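Enoyl-CoA hydratase (Mycobacterium smegmatis, PDB 3PE8) probably catalyses the reversible hydration of the double bond of enoyl-CoA thioesters and binds a zinc ion. Local coordinates at residues E36-S39 / T40-A44. Numbering follows the deposited sequence. Where two conformers were deposited one is given.
Sequences ELRS and TFFRA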
loop_
_atom_site.group_PDB
_atom_site.type_symbol
_atom_site.label_atom_id
_atom_site.label_comp_id
_atom_site.label_asym_id
_atom_site.label_seq_id
_atom_site.Cartn_x
_atom_site.Cartn_y
_atom_site.Cartn_z
ATOM N N GLU A 36 15.519 25.227 -22.049
ATOM C CA GLU A 36 15.203 24.943 -23.448
ATOM C C GLU A 36 15.277 23.461 -23.787
ATOM O O GLU A 36 14.375 22.924 -24.422
ATOM C CB GLU A 36 16.111 25.739 -24.400
ATOM C CG GLU A 36 15.750 25.573 -25.876
ATOM C CD GLU A 36 16.791 26.144 -26.839
ATOM O OE1 GLU A 36 17.849 26.642 -26.372
ATOM O OE2 GLU A 36 16.537 26.071 -28.070
ATOM N N LEU A 37 16.338 22.783 -23.352
ATOM C CA LEU A 37 16.457 21.359 -23.678
ATOM C C LEU A 37 15.387 20.555 -22.955
ATOM O O LEU A 37 14.791 19.646 -23.537
ATOM C CB LEU A 37 17.855 20.852 -23.376
ATOM C CG LEU A 37 18.098 19.364 -23.652
ATOM C CD1 LEU A 37 17.644 18.934 -25.080
ATOM C CD2 LEU A 37 19.608 19.073 -23.428
ATOM N N ARG A 38 15.090 20.897 -21.702
ATOM C CA ARG A 38 14.017 20.184 -20.988
ATOM C C ARG A 38 12.696 20.311 -21.729
ATOM O O ARG A 38 12.030 19.319 -22.029
ATOM C CB ARG A 38 13.891 20.704 -19.547
ATOM C CG ARG A 38 15.022 20.323 -18.639
ATOM C CD ARG A 38 14.791 20.756 -17.144
ATOM N NE ARG A 38 14.355 22.140 -16.869
ATOM C CZ ARG A 38 15.143 23.165 -16.523
ATOM N NH1 ARG A 38 16.463 23.036 -16.435
ATOM N NH2 ARG A 38 14.608 24.359 -16.276
ATOM N N SER A 39 12.328 21.538 -22.080
ATOM C CA SER A 39 11.080 21.814 -22.801
ATOM C C SER A 39 11.013 21.016 -24.096
ATOM O O SER A 39 9.997 20.373 -24.417
ATOM C CB SER A 39 10.993 23.297 -23.146
ATOM O OG SER A 39 9.795 23.584 -23.865
ATOM N N THR A 40 12.098 21.109 -24.860
ATOM C CA THR A 40 12.181 20.478 -26.175
ATOM C C THR A 40 12.131 18.944 -26.055
ATOM O O THR A 40 11.417 18.273 -26.817
ATOM C CB THR A 40 13.459 20.945 -26.927
ATOM O OG1 THR A 40 13.433 22.379 -27.057
ATOM C CG2 THR A 40 13.524 20.334 -28.327
ATOM N N PHE A 41 12.873 18.408 -25.101
ATOM C CA PHE A 41 12.927 16.950 -24.916
ATOM C C PHE A 41 11.585 16.377 -24.494
ATOM O O PHE A 41 11.075 15.401 -25.077
ATOM C CB PHE A 41 14.000 16.595 -23.893
ATOM C CG PHE A 41 14.080 15.133 -23.594
ATOM C CD1 PHE A 41 14.559 14.236 -24.539
ATOM C CD2 PHE A 41 13.604 14.642 -22.382
ATOM C CE1 PHE A 41 14.594 12.874 -24.259
ATOM C CE2 PHE A 41 13.649 13.276 -22.111
ATOM C CZ PHE A 41 14.137 12.407 -23.069
ATOM N N PHE A 42 10.985 16.979 -23.475
ATOM C CA PHE A 42 9.716 16.479 -22.964
ATOM C C PHE A 42 8.617 16.609 -24.008
ATOM O O PHE A 42 7.767 15.720 -24.134
ATOM C CB PHE A 42 9.360 17.089 -21.597
ATOM C CG PHE A 42 10.301 16.665 -20.485
ATOM C CD1 PHE A 42 10.473 15.315 -20.190
ATOM C CD2 PHE A 42 11.054 17.589 -19.779
ATOM C CE1 PHE A 42 11.369 14.903 -19.208
ATOM C CE2 PHE A 42 11.954 17.165 -18.788
ATOM C CZ PHE A 42 12.077 15.823 -18.489
ATOM N N ARG A 43 8.630 17.698 -24.788
ATOM C CA ARG A 43 7.712 17.841 -25.903
ATOM C C ARG A 43 7.942 16.775 -26.986
ATOM O O ARG A 43 7.001 16.233 -27.534
ATOM C CB ARG A 43 7.796 19.254 -26.510
ATOM C CG ARG A 43 6.870 19.475 -27.699
ATOM C CD ARG A 43 6.843 20.952 -28.111
ATOM N NE ARG A 43 8.154 21.341 -28.653
ATOM C CZ ARG A 43 9.039 22.171 -28.091
ATOM N NH1 ARG A 43 8.806 22.782 -26.920
ATOM N NH2 ARG A 43 10.183 22.397 -28.727
ATOM N N ALA A 44 9.202 16.476 -27.275
ATOM C CA ALA A 44 9.534 15.450 -28.264
ATOM C C ALA A 44 9.027 14.057 -27.861
ATOM O O ALA A 44 8.565 13.286 -28.719
ATOM C CB ALA A 44 11.067 15.434 -28.524
HETATM O O HOH W 1 14.533 23.687 -29.121
HETATM O O HOH W 2 11.097 24.524 -26.058
#
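Glu-36 to Ser-39 touch Thr-40 to Arg-43 in a local i to i+4 contact within one helix, in the N-terminal part of helix 35-50, which follows strand 19-24. Four successive i to i+4 backbone bonds join 36-39 to 40-44. The straightest is Phe-42 N to Arg-38 O, 2.9 Å, with an N-H...O angle of 171°. Glu-36 O is gripped twice, by Thr-40 N and by Thr-40 OG1, each at 2.9 Å. These two donors arrive from opposite faces of the carbonyl plane, the hydroxyl from above it. The hydroxyl reaches back along the helix because OG1 stands beside the backbone N, anti to the carbonyl carbon (chi1 -58°). The side chains of Glu-36 and Thr-40 run alongside each other, and a water donates to both Glu-36 OE2 and Thr-40 OG1. A second water lies at the edge of the Arg-43 guanidinium, in its plane, and accepts from NH1 at 3.0 Å. The bend of Arg-43 at chi3 (67°) turns the guanidinium back beside Ser-39, with Ser-39 O over one of its faces. On the Phe-42 side, ring atom CE2 lies 4.1 Å from Arg-38 CB. Trp-138 meets the Phe-42 ring edge-to-face and also touches Arg-38. Elsewhere Phe-41 packs on Leu-11 and Leu-24 of the sheet, and its CB lies 4.5 Å from Leu-37 CD1. The result is an amphipathic helix, with a watered polar side and an apolar side on the sheet, serving as the crossover of the beta-alpha-beta unit 19-24, 35-50, 56-61 in the crotonase fold.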